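Long-range contacts in putative transcriptional regulator, LysR family (Vibrio parahaemolyticus, PDB 3OXN), which probably regulates transcription as a DNA-binding LysR-family factor, represented here by the effector-binding part that follows its DNA-binding domain: residues A72-T77 with S195-A200; Q19-A24 with G68-I73; L114-A119 with P161-V166; H118-I123 with P139-V144. All blocks are in the same frame, centred on the assembly; numbering follows the deposited sequence.

Contact 1: residues A72-T77 with S195-A200; sequences AICRPT and SMIWHA
Strands 72-74 and 195-199 run antiparallel, their axes 4.5 Å apart at closest approach and their N-to-C directions 149° apart, with A72 opposite I197, I73 opposite M196 and C74 opposite S195. They belong to one of the two sheets of the LysR effector-binding domain, which has the periplasmic-binding-protein fold: 71-74 is the middle strand of a five-stranded mixed sheet and 194-199 its neighbour. The outer pairs are hydrogen-bonded in both directions. A72 and I197 exchange backbone bonds, while C74 N reaches S195 O at 3.1 Å and S195 N returns to C74 O at 2.9 Å. At the non-hydrogen-bonded pair I73-M196 each CA turns its hydrogen to a carbonyl of the opposite strand, I73 CA to S195 O and M196 CA to A72 O.

Side chains alternate between the two faces of the sheet. I73 and the selenomethionine M196 share one face, where CG1 of I73 lies 4.3 Å from CG of M196, and M196 also packs against L71 and L88. A72, C74, S195 and I197 share the other face, which is packed against L60 and L64 of helix 60-65. There A72 CB meets I197 CB at 3.9 Å, and SG of C74 stands 4.4 Å from I197 CG1. Beyond the strand, P76 turns back over this face and its CG meets the isoleucine CD1. CG1 of I197 lies beside the backbone N (chi1 -38°), which carries CD1 to the proline. The neighbouring ring carbon, P76 CD, rests 3.5 Å from S195 OG.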
loop_
_atom_site.group_PDB
_atom_site.type_symbol
_atom_site.label_atom_id
_atom_site.label_comp_id
_atom_site.label_asym_id
_atom_site.label_seq_id
_atom_site.Cartn_x
_atom_site.Cartn_y
_atom_site.Cartn_z
ATOM N N ALA A 72 -8.663 12.906 -6.033
ATOM C CA ALA A 72 -8.490 12.035 -4.881
ATOM C C ALA A 72 -9.594 10.984 -4.886
ATOM O O ALA A 72 -10.765 11.320 -5.085
ATOM C CB ALA A 72 -8.530 12.851 -3.604
ATOM N N ILE A 73 -9.236 9.715 -4.688
ATOM C CA ILE A 73 -10.262 8.687 -4.481
ATOM C C ILE A 73 -10.217 8.095 -3.059
ATOM O O ILE A 73 -9.250 7.417 -2.692
ATOM C CB ILE A 73 -10.168 7.554 -5.508
ATOM C CG1 ILE A 73 -10.190 8.122 -6.934
ATOM C CG2 ILE A 73 -11.295 6.540 -5.263
ATOM C CD1 ILE A 73 -9.832 7.109 -8.045
ATOM N N CYS A 74 -11.257 8.351 -2.268
ATOM C CA CYS A 74 -11.303 7.870 -0.900
ATOM C C CYS A 74 -12.681 8.039 -0.298
ATOM O O CYS A 74 -13.632 8.361 -0.983
ATOM C CB CYS A 74 -10.338 8.683 -0.050
ATOM S SG CYS A 74 -10.881 10.398 0.233
ATOM N N ARG A 75 -12.763 7.823 1.009
ATOM C CA ARG A 75 -13.916 8.221 1.805
ATOM C C ARG A 75 -13.542 9.430 2.667
ATOM O O ARG A 75 -12.977 9.273 3.743
ATOM C CB ARG A 75 -14.337 7.075 2.711
ATOM C CG ARG A 75 -15.719 7.237 3.260
ATOM C CD ARG A 75 -15.979 6.310 4.428
ATOM N NE ARG A 75 -16.095 7.058 5.677
ATOM C CZ ARG A 75 -17.244 7.532 6.143
ATOM N NH1 ARG A 75 -18.372 7.325 5.462
ATOM N NH2 ARG A 75 -17.268 8.206 7.282
ATOM N N PRO A 76 -13.838 10.647 2.192
ATOM C CA PRO A 76 -13.557 11.846 2.992
ATOM C C PRO A 76 -14.155 11.746 4.389
ATOM O O PRO A 76 -15.368 11.573 4.514
ATOM C CB PRO A 76 -14.274 12.954 2.229
ATOM C CG PRO A 76 -14.358 12.461 0.844
ATOM C CD PRO A 76 -14.500 10.971 0.921
ATOM N N THR A 77 -13.321 11.869 5.416
ATOM C CA THR A 77 -13.793 11.774 6.799
ATOM C C THR A 77 -14.746 12.917 7.165
ATOM O O THR A 77 -15.139 13.053 8.319
ATOM C CB THR A 77 -12.612 11.713 7.827
ATOM O OG1 THR A 77 -11.692 12.792 7.593
ATOM C CG2 THR A 77 -11.860 10.376 7.731
ATOM N N SER A 195 -15.676 7.856 -3.032
ATOM C CA SER A 195 -15.887 9.006 -3.912
ATOM C C SER A 195 -14.618 9.505 -4.604
ATOM O O SER A 195 -13.514 9.095 -4.284
ATOM C CB SER A 195 -16.559 10.161 -3.149
ATOM O OG SER A 195 -16.475 9.987 -1.754
HETATM N N MSE A 196 -14.807 10.364 -5.600
HETATM C CA MSE A 196 -13.714 11.100 -6.198
HETATM C C MSE A 196 -13.749 12.467 -5.573
HETATM O O MSE A 196 -14.824 12.975 -5.266
HETATM C CB MSE A 196 -13.923 11.244 -7.686
HETATM C CG MSE A 196 -13.727 9.982 -8.477
HETATM SE SE MSE A 196 -14.084 10.353 -10.380
HETATM C CE MSE A 196 -15.908 11.040 -10.238
ATOM N N ILE A 197 -12.581 13.059 -5.373
ATOM C CA ILE A 197 -12.521 14.415 -4.867
ATOM C C ILE A 197 -11.546 15.206 -5.705
ATOM O O ILE A 197 -10.479 14.709 -6.043
ATOM C CB ILE A 197 -12.085 14.455 -3.389
ATOM C CG1 ILE A 197 -12.693 13.280 -2.607
ATOM C CG2 ILE A 197 -12.442 15.802 -2.754
ATOM C CD1 ILE A 197 -14.130 13.463 -2.226
ATOM N N TRP A 198 -11.907 16.438 -6.046
ATOM C CA TRP A 198 -11.000 17.289 -6.801
ATOM C C TRP A 198 -11.199 18.776 -6.525
ATOM O O TRP A 198 -12.236 19.200 -6.019
ATOM C CB TRP A 198 -11.092 17.001 -8.309
ATOM C CG TRP A 198 -12.420 17.331 -8.907
ATOM C CD1 TRP A 198 -12.760 18.480 -9.533
ATOM C CD2 TRP A 198 -13.588 16.500 -8.927
ATOM N NE1 TRP A 198 -14.063 18.424 -9.948
ATOM C CE2 TRP A 198 -14.595 17.210 -9.586
ATOM C CE3 TRP A 198 -13.876 15.210 -8.455
ATOM C CZ2 TRP A 198 -15.875 16.695 -9.784
ATOM C CZ3 TRP A 198 -15.149 14.694 -8.650
ATOM C CH2 TRP A 198 -16.130 15.436 -9.308
ATOM N N HIS A 199 -10.181 19.555 -6.881
ATOM C CA HIS A 199 -10.214 21.006 -6.752
ATOM C C HIS A 199 -11.096 21.637 -7.841
ATOM O O HIS A 199 -11.124 21.164 -8.973
ATOM C CB HIS A 199 -8.783 21.548 -6.850
ATOM C CG HIS A 199 -8.586 22.903 -6.235
ATOM N ND1 HIS A 199 -8.868 24.076 -6.907
ATOM C CD2 HIS A 199 -8.090 23.272 -5.032
ATOM C CE1 HIS A 199 -8.570 25.107 -6.136
ATOM N NE2 HIS A 199 -8.094 24.649 -4.993
ATOM N N ALA A 200 -11.815 22.702 -7.494
ATOM C CA ALA A 200 -12.548 23.477 -8.484
ATOM C C ALA A 200 -11.647 23.734 -9.691
ATOM O O ALA A 200 -12.093 23.702 -10.843
ATOM C CB ALA A 200 -13.005 24.781 -7.884
#

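Contact 2: residues Q19-A24 with G68-I73; sequences QTFTIA and GADLAI
T22 O receives two backbone donors from segment 68-73, D70 N at 2.8 Å and L71 N at 3.2 Å, and so fixes the turn leading into strand 71-74. From there strands 20-24 and 71-73 run parallel, 32° apart in direction. A24 N binds L71 O at 2.9 Å, and I73 N binds A24 O at 3.0 Å.

The buried part is made by aliphatic groups. I23 and L71 lie side by side and point the same way, with CD1 of I23 3.7 Å from L71 CB; because I23 CG2 is anti to the backbone N (chi1 -54°), that branch reaches CD1 of I73 at 4.2 Å. On the other face A24 CB meets A69 CB, and T22 CG2 lies on A69 CA at 3.7 Å.

The solvent side, at the exposed T20 and G68, is looser. Here T22 OG1 makes a weak bond to G68 O, and T22 N a weak one to D70 OD2 at 3.3 Å. G68, with positive phi, is the first residue to leave helical angles after helix 60-65.

Strand 20-25 is thus flanked by 71-74 and by 49-54, which meets it through N51 and L53, while L211 of helix 206-227 covers F21 and I23.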
loop_
_atom_site.group_PDB
_atom_site.type_symbol
_atom_site.label_atom_id
_atom_site.label_comp_id
_atom_site.label_asym_id
_atom_site.label_seq_id
_atom_site.Cartn_x
_atom_site.Cartn_y
_atom_site.Cartn_z
ATOM N N GLN A 19 -0.401 13.844 -21.156
ATOM C CA GLN A 19 -0.319 14.507 -19.877
ATOM C C GLN A 19 -0.341 13.495 -18.754
ATOM O O GLN A 19 -0.953 12.445 -18.862
ATOM C CB GLN A 19 -1.516 15.436 -19.754
ATOM C CG GLN A 19 -1.849 15.864 -18.348
ATOM C CD GLN A 19 -2.968 16.872 -18.345
ATOM O OE1 GLN A 19 -3.318 17.431 -19.396
ATOM N NE2 GLN A 19 -3.535 17.120 -17.169
ATOM N N THR A 20 0.331 13.808 -17.661
ATOM C CA THR A 20 0.289 12.907 -16.512
ATOM C C THR A 20 -0.732 13.335 -15.435
ATOM O O THR A 20 -0.965 14.516 -15.186
ATOM C CB THR A 20 1.690 12.655 -15.908
ATOM O OG1 THR A 20 1.576 12.603 -14.486
ATOM C CG2 THR A 20 2.649 13.762 -16.298
ATOM N N PHE A 21 -1.359 12.351 -14.814
ATOM C CA PHE A 21 -2.378 12.632 -13.829
ATOM C C PHE A 21 -1.877 12.153 -12.489
ATOM O O PHE A 21 -1.329 11.055 -12.375
ATOM C CB PHE A 21 -3.693 11.937 -14.201
ATOM C CG PHE A 21 -4.204 12.304 -15.574
ATOM C CD1 PHE A 21 -3.688 11.692 -16.710
ATOM C CD2 PHE A 21 -5.177 13.270 -15.729
ATOM C CE1 PHE A 21 -4.132 12.038 -17.963
ATOM C CE2 PHE A 21 -5.624 13.615 -16.987
ATOM C CZ PHE A 21 -5.095 12.994 -18.106
ATOM N N THR A 22 -2.031 13.007 -11.485
ATOM C CA THR A 22 -1.755 12.644 -10.115
ATOM C C THR A 22 -3.066 12.244 -9.458
ATOM O O THR A 22 -4.004 13.032 -9.391
ATOM C CB THR A 22 -1.172 13.829 -9.350
ATOM O OG1 THR A 22 -0.029 14.315 -10.055
ATOM C CG2 THR A 22 -0.776 13.426 -7.931
ATOM N N ILE A 23 -3.120 11.015 -8.972
ATOM C CA ILE A 23 -4.258 10.546 -8.208
ATOM C C ILE A 23 -3.814 10.222 -6.805
ATOM O O ILE A 23 -3.023 9.308 -6.615
ATOM C CB ILE A 23 -4.803 9.249 -8.801
ATOM C CG1 ILE A 23 -5.106 9.436 -10.287
ATOM C CG2 ILE A 23 -6.035 8.802 -8.026
ATOM C CD1 ILE A 23 -6.216 10.416 -10.535
ATOM N N ALA A 24 -4.307 10.962 -5.823
ATOM C CA ALA A 24 -4.050 10.617 -4.422
ATOM C C ALA A 24 -5.054 9.559 -4.008
ATOM O O ALA A 24 -6.268 9.780 -4.084
ATOM C CB ALA A 24 -4.167 11.847 -3.524
ATOM N N GLY A 68 -0.388 19.229 -5.701
ATOM C CA GLY A 68 -0.517 18.879 -7.110
ATOM C C GLY A 68 -1.342 17.633 -7.450
ATOM O O GLY A 68 -1.211 17.070 -8.547
ATOM N N ALA A 69 -2.193 17.196 -6.521
ATOM C CA ALA A 69 -3.049 16.040 -6.753
ATOM C C ALA A 69 -4.201 16.431 -7.681
ATOM O O ALA A 69 -4.925 17.378 -7.407
ATOM C CB ALA A 69 -3.574 15.500 -5.438
ATOM N N ASP A 70 -4.353 15.719 -8.792
ATOM C CA ASP A 70 -5.397 16.058 -9.756
ATOM C C ASP A 70 -6.772 15.625 -9.262
ATOM O O ASP A 70 -7.743 16.374 -9.363
ATOM C CB ASP A 70 -5.099 15.460 -11.136
ATOM C CG ASP A 70 -4.132 16.314 -11.940
ATOM O OD1 ASP A 70 -4.131 17.554 -11.747
ATOM O OD2 ASP A 70 -3.384 15.752 -12.776
ATOM N N LEU A 71 -6.825 14.425 -8.692
ATOM C CA LEU A 71 -8.055 13.809 -8.209
ATOM C C LEU A 71 -7.726 12.985 -6.965
ATOM O O LEU A 71 -6.633 12.423 -6.844
ATOM C CB LEU A 71 -8.614 12.888 -9.298
ATOM C CG LEU A 71 -9.883 12.078 -9.051
ATOM C CD1 LEU A 71 -11.098 12.973 -8.899
ATOM C CD2 LEU A 71 -10.078 11.105 -10.202
ATOM N N ALA A 72 -8.663 12.906 -6.033
ATOM C CA ALA A 72 -8.490 12.035 -4.881
ATOM C C ALA A 72 -9.594 10.984 -4.886
ATOM O O ALA A 72 -10.765 11.320 -5.085
ATOM C CB ALA A 72 -8.530 12.851 -3.604
ATOM N N ILE A 73 -9.236 9.715 -4.688
ATOM C CA ILE A 73 -10.262 8.687 -4.481
ATOM C C ILE A 73 -10.217 8.095 -3.059
ATOM O O ILE A 73 -9.250 7.417 -2.692
ATOM C CB ILE A 73 -10.168 7.554 -5.508
ATOM C CG1 ILE A 73 -10.190 8.122 -6.934
ATOM C CG2 ILE A 73 -11.295 6.540 -5.263
ATOM C CD1 ILE A 73 -9.832 7.109 -8.045
#

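Contact 3: residues L114-A119 with P161-V166; sequences LSHPHA and PIIITV
Residues P117-A119 and I163-T165 make a buried parallel strand pairing in the second of the domain's two sheets, where 117-120 and 163-167 are inner neighbours. The strand directions differ by 35°, and H118 is paired with I163 and A119 with I164. Three backbone bonds of 2.9 Å alternate across the seam: I163 N to P117 O, A119 N to I163 O and T165 N to A119 O.

At the entrance to the pairing, P117 crosses P161 at about a right angle, CG to CD 3.8 Å, and P117 CB rests 3.6 Å from I162 CG2. I162 holds CG1 between its backbone N and carbonyl carbon (chi1 46°), and its CD1 ends 3.7 Å from A119 CB. I164 CG1 touches the same methyl at 4.1 Å. On the opposite face H116 crosses I163, with H116 CB 3.5 Å from I163 CD1. P161 O stands at the edge of the H116 ring, near its plane. T165 OG1 is hydrogen-bonded to Y113 OH, and I163 packs on C95 and L97 of strand 93-98. Parallel strands linked by helical crossovers, here by way of strand 142-146, are the core of the alpha/beta lobes of periplasmic-binding-protein-like domains, to which LysR effector domains belong.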
loop_
_atom_site.group_PDB
_atom_site.type_symbol
_atom_site.label_atom_id
_atom_site.label_comp_id
_atom_site.label_asym_id
_atom_site.label_seq_id
_atom_site.Cartn_x
_atom_site.Cartn_y
_atom_site.Cartn_z
ATOM N N LEU A 114 -16.081 -11.978 18.275
ATOM C CA LEU A 114 -15.551 -11.320 19.470
ATOM C C LEU A 114 -14.567 -12.148 20.323
ATOM O O LEU A 114 -13.992 -11.620 21.276
ATOM C CB LEU A 114 -16.704 -10.814 20.347
ATOM C CG LEU A 114 -17.190 -9.384 20.087
ATOM C CD1 LEU A 114 -17.024 -8.978 18.644
ATOM C CD2 LEU A 114 -18.638 -9.234 20.519
ATOM N N SER A 115 -14.358 -13.420 19.984
ATOM C CA SER A 115 -13.465 -14.279 20.761
ATOM C C SER A 115 -12.111 -14.485 20.110
ATOM O O SER A 115 -11.303 -15.254 20.610
ATOM C CB SER A 115 -14.068 -15.676 20.957
ATOM O OG SER A 115 -15.463 -15.686 20.751
ATOM N N HIS A 116 -11.869 -13.847 18.975
ATOM C CA HIS A 116 -10.661 -14.143 18.210
ATOM C C HIS A 116 -9.823 -12.892 17.957
ATOM O O HIS A 116 -10.359 -11.774 17.954
ATOM C CB HIS A 116 -11.030 -14.805 16.874
ATOM C CG HIS A 116 -11.456 -16.235 16.996
ATOM N ND1 HIS A 116 -10.586 -17.289 16.808
ATOM C CD2 HIS A 116 -12.660 -16.785 17.269
ATOM C CE1 HIS A 116 -11.237 -18.429 16.968
ATOM N NE2 HIS A 116 -12.497 -18.152 17.250
ATOM N N PRO A 117 -8.508 -13.079 17.729
ATOM C CA PRO A 117 -7.605 -11.963 17.421
ATOM C C PRO A 117 -8.011 -11.372 16.081
ATOM O O PRO A 117 -8.305 -12.130 15.159
ATOM C CB PRO A 117 -6.237 -12.636 17.265
ATOM C CG PRO A 117 -6.439 -14.080 17.580
ATOM C CD PRO A 117 -7.872 -14.385 17.506
ATOM N N HIS A 118 -8.028 -10.054 15.976
ATOM C CA HIS A 118 -8.479 -9.397 14.763
ATOM C C HIS A 118 -7.318 -8.707 14.069
ATOM O O HIS A 118 -6.524 -8.032 14.719
ATOM C CB HIS A 118 -9.562 -8.360 15.085
ATOM C CG HIS A 118 -10.907 -8.947 15.399
ATOM N ND1 HIS A 118 -11.146 -9.697 16.534
ATOM C CD2 HIS A 118 -12.090 -8.861 14.747
ATOM C CE1 HIS A 118 -12.419 -10.064 16.552
ATOM N NE2 HIS A 118 -13.015 -9.565 15.485
ATOM N N ALA A 119 -7.225 -8.885 12.751
ATOM C CA ALA A 119 -6.276 -8.142 11.921
ATOM C C ALA A 119 -7.030 -7.229 10.958
ATOM O O ALA A 119 -7.768 -7.703 10.101
ATOM C CB ALA A 119 -5.377 -9.095 11.162
ATOM N N PRO A 161 -4.814 -17.378 15.079
ATOM C CA PRO A 161 -6.123 -17.567 14.446
ATOM C C PRO A 161 -6.798 -16.225 14.197
ATOM O O PRO A 161 -7.877 -15.968 14.759
ATOM C CB PRO A 161 -6.921 -18.323 15.507
ATOM C CG PRO A 161 -6.051 -18.345 16.767
ATOM C CD PRO A 161 -4.897 -17.426 16.544
ATOM N N ILE A 162 -6.187 -15.372 13.376
ATOM C CA ILE A 162 -6.755 -14.044 13.197
ATOM C C ILE A 162 -7.922 -14.028 12.223
ATOM O O ILE A 162 -7.988 -14.829 11.291
ATOM C CB ILE A 162 -5.717 -13.001 12.762
ATOM C CG1 ILE A 162 -4.845 -13.560 11.639
ATOM C CG2 ILE A 162 -4.896 -12.524 13.953
ATOM C CD1 ILE A 162 -4.004 -12.498 10.957
ATOM N N ILE A 163 -8.853 -13.115 12.474
ATOM C CA ILE A 163 -9.902 -12.784 11.530
ATOM C C ILE A 163 -9.541 -11.442 10.906
ATOM O O ILE A 163 -9.459 -10.412 11.601
ATOM C CB ILE A 163 -11.272 -12.686 12.219
ATOM C CG1 ILE A 163 -11.690 -14.042 12.785
ATOM C CG2 ILE A 163 -12.319 -12.167 11.254
ATOM C CD1 ILE A 163 -12.698 -13.923 13.888
ATOM N N ILE A 164 -9.315 -11.470 9.595
ATOM C CA ILE A 164 -8.864 -10.301 8.850
ATOM C C ILE A 164 -10.047 -9.491 8.325
ATOM O O ILE A 164 -10.698 -9.910 7.377
ATOM C CB ILE A 164 -7.987 -10.712 7.636
ATOM C CG1 ILE A 164 -6.703 -11.414 8.082
ATOM C CG2 ILE A 164 -7.610 -9.504 6.834
ATOM C CD1 ILE A 164 -6.908 -12.856 8.512
ATOM N N THR A 165 -10.337 -8.339 8.924
ATOM C CA THR A 165 -11.391 -7.480 8.382
ATOM C C THR A 165 -10.860 -6.635 7.237
ATOM O O THR A 165 -9.743 -6.144 7.297
ATOM C CB THR A 165 -11.966 -6.542 9.433
ATOM O OG1 THR A 165 -12.562 -7.308 10.490
ATOM C CG2 THR A 165 -13.005 -5.639 8.784
ATOM N N VAL A 166 -11.661 -6.461 6.194
ATOM C CA VAL A 166 -11.221 -5.759 4.986
ATOM C C VAL A 166 -12.429 -5.255 4.229
ATOM O O VAL A 166 -13.506 -5.848 4.331
ATOM C CB VAL A 166 -10.508 -6.704 4.009
ATOM C CG1 VAL A 166 -9.061 -6.890 4.378
ATOM C CG2 VAL A 166 -11.246 -8.025 3.929
#

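Contact 4: residues H118-I123 with P139-V144; sequences HAMIAI and PQRKMV
K142 O is held by H118 N at 2.7 Å, a bond that sets segment 139-144 alongside strand 118-120. The return bond, V144 N to H118 O at 2.9 Å, is bent and weak, and the pairing is loose, with the strand directions 57° apart.

R141 crosses the H118 ring at about a right angle, its CD over the face in what is probably a CH-pi contact, though modelled too close to be relied on in detail, and the ring and guanidinium planes are 84° apart. Extended from CG to NE, the arginine passes over the ring and brings its guanidinium edge to H118 CD2. Its NH2 lies 3.7 Å from M120 CE and forms a salt bridge with E132 of helix 125-134, which fixes the far end of the chain. Two selenomethionines finish the contact: M120 runs with CG anti to the backbone N (chi1 -179°), and its CE meets SE of M143 at 3.5 Å, while M120 CB lies 3.7 Å from M143 SE.

M143 O and V144 O are hydrogen-bonded to S49 OG and Y42 OH of the second subunit, respectively, consistent with the antiparallel dimer known for LysR effector domains. Strand 117-120, helix 125-134 and strand 142-146 together make a beta-alpha-beta crossover, whose second strand lies at the outer limit of the sheet within this chain.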
loop_
_atom_site.group_PDB
_atom_site.type_symbol
_atom_site.label_atom_id
_atom_site.label_comp_id
_atom_site.label_asym_id
_atom_site.label_seq_id
_atom_site.Cartn_x
_atom_site.Cartn_y
_atom_site.Cartn_z
ATOM N N HIS A 118 -8.028 -10.054 15.976
ATOM C CA HIS A 118 -8.479 -9.397 14.763
ATOM C C HIS A 118 -7.318 -8.707 14.069
ATOM O O HIS A 118 -6.524 -8.032 14.719
ATOM C CB HIS A 118 -9.562 -8.360 15.085
ATOM C CG HIS A 118 -10.907 -8.947 15.399
ATOM N ND1 HIS A 118 -11.146 -9.697 16.534
ATOM C CD2 HIS A 118 -12.090 -8.861 14.747
ATOM C CE1 HIS A 118 -12.419 -10.064 16.552
ATOM N NE2 HIS A 118 -13.015 -9.565 15.485
ATOM N N ALA A 119 -7.225 -8.885 12.751
ATOM C CA ALA A 119 -6.276 -8.142 11.921
ATOM C C ALA A 119 -7.030 -7.229 10.958
ATOM O O ALA A 119 -7.768 -7.703 10.101
ATOM C CB ALA A 119 -5.377 -9.095 11.162
HETATM N N MSE A 120 -6.861 -5.918 11.098
HETATM C CA MSE A 120 -7.658 -4.982 10.305
HETATM C C MSE A 120 -6.913 -4.379 9.136
HETATM O O MSE A 120 -6.060 -3.519 9.315
HETATM C CB MSE A 120 -8.186 -3.858 11.174
HETATM C CG MSE A 120 -9.032 -2.886 10.402
HETATM SE SE MSE A 120 -10.159 -1.798 11.569
HETATM C CE MSE A 120 -10.805 -3.179 12.806
ATOM N N ILE A 121 -7.261 -4.800 7.931
ATOM C CA ILE A 121 -6.493 -4.406 6.763
ATOM C C ILE A 121 -7.210 -3.354 5.924
ATOM O O ILE A 121 -8.430 -3.371 5.844
ATOM C CB ILE A 121 -6.155 -5.644 5.916
ATOM C CG1 ILE A 121 -4.994 -6.387 6.564
ATOM C CG2 ILE A 121 -5.819 -5.254 4.483
ATOM C CD1 ILE A 121 -3.865 -5.455 6.929
ATOM N N ALA A 122 -6.449 -2.412 5.364
ATOM C CA ALA A 122 -6.894 -1.494 4.304
ATOM C C ALA A 122 -8.122 -0.652 4.616
ATOM O O ALA A 122 -8.742 -0.086 3.709
ATOM C CB ALA A 122 -7.103 -2.260 3.010
ATOM N N ILE A 123 -8.463 -0.580 5.897
ATOM C CA ILE A 123 -9.632 0.139 6.380
ATOM C C ILE A 123 -9.192 1.503 6.857
ATOM O O ILE A 123 -8.312 1.603 7.714
ATOM C CB ILE A 123 -10.205 -0.570 7.611
ATOM C CG1 ILE A 123 -10.815 -1.924 7.224
ATOM C CG2 ILE A 123 -11.185 0.329 8.342
ATOM C CD1 ILE A 123 -12.138 -1.852 6.456
ATOM N N PRO A 139 -18.485 -6.382 23.880
ATOM C CA PRO A 139 -17.159 -6.546 24.469
ATOM C C PRO A 139 -16.104 -5.996 23.532
ATOM O O PRO A 139 -16.340 -5.852 22.338
ATOM C CB PRO A 139 -17.032 -8.066 24.578
ATOM C CG PRO A 139 -18.418 -8.492 24.861
ATOM C CD PRO A 139 -19.301 -7.596 24.042
ATOM N N GLN A 140 -14.944 -5.683 24.076
ATOM C CA GLN A 140 -13.806 -5.298 23.263
ATOM C C GLN A 140 -13.333 -6.541 22.495
ATOM O O GLN A 140 -13.352 -7.648 23.027
ATOM C CB GLN A 140 -12.695 -4.832 24.197
ATOM C CG GLN A 140 -12.139 -3.454 23.948
ATOM C CD GLN A 140 -11.494 -2.896 25.216
ATOM O OE1 GLN A 140 -12.195 -2.513 26.161
ATOM N NE2 GLN A 140 -10.154 -2.875 25.252
ATOM N N ARG A 141 -12.905 -6.386 21.252
ATOM C CA ARG A 141 -12.169 -7.480 20.646
ATOM C C ARG A 141 -10.680 -7.179 20.758
ATOM O O ARG A 141 -10.298 -6.053 21.045
ATOM C CB ARG A 141 -12.607 -7.714 19.195
ATOM C CG ARG A 141 -12.128 -6.688 18.227
ATOM C CD ARG A 141 -13.003 -6.696 16.997
ATOM N NE ARG A 141 -12.829 -5.489 16.197
ATOM C CZ ARG A 141 -13.186 -4.275 16.602
ATOM N NH1 ARG A 141 -13.735 -4.097 17.803
ATOM N NH2 ARG A 141 -12.992 -3.237 15.802
ATOM N N LYS A 142 -9.840 -8.188 20.567
ATOM C CA LYS A 142 -8.399 -7.971 20.541
ATOM C C LYS A 142 -7.973 -7.671 19.111
ATOM O O LYS A 142 -8.081 -8.510 18.222
ATOM C CB LYS A 142 -7.643 -9.181 21.112
ATOM C CG LYS A 142 -8.251 -10.547 20.691
ATOM C CD LYS A 142 -7.743 -11.767 21.518
ATOM C CE LYS A 142 -8.324 -13.090 20.957
ATOM N NZ LYS A 142 -8.119 -14.307 21.817
HETATM N N MSE A 143 -7.510 -6.448 18.900
HETATM C CA MSE A 143 -6.997 -6.000 17.616
HETATM C C MSE A 143 -5.493 -6.221 17.522
HETATM O O MSE A 143 -4.701 -5.329 17.820
HETATM C CB MSE A 143 -7.288 -4.514 17.494
HETATM C CG MSE A 143 -8.571 -4.188 16.752
HETATM SE SE MSE A 143 -8.053 -3.962 14.893
HETATM C CE MSE A 143 -6.610 -2.667 15.154
ATOM N N VAL A 144 -5.094 -7.412 17.107
ATOM C CA VAL A 144 -3.687 -7.795 17.109
ATOM C C VAL A 144 -2.858 -7.132 15.996
ATOM O O VAL A 144 -1.642 -6.988 16.114
ATOM C CB VAL A 144 -3.564 -9.328 17.021
ATOM C CG1 VAL A 144 -2.371 -9.731 16.205
ATOM C CG2 VAL A 144 -3.508 -9.930 18.409
#

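Overall arrangement
The four contacts fall into two pairs, one in each lobe of the domain. Contacts 1 and 2 share strand 71-74 and lie in the sheet ordered 49-54, 20-25, 71-74, 194-199, 83-89, their centres about 11 Å apart. Contacts 3 and 4 share strand 117-120 in the second sheet, with centres about 6 Å apart, and T165 O is probably hydrogen-bonded to I121 N between them. The centres of contacts 1 and 3 are about 30 Å apart. Along the chain, contact 2 closes before 3 and 4 begin, and both of these are nested within the loop closed by contact 1. The chain thus leaves the first lobe, builds the second and returns, as in periplasmic-binding-protein-like effector domains.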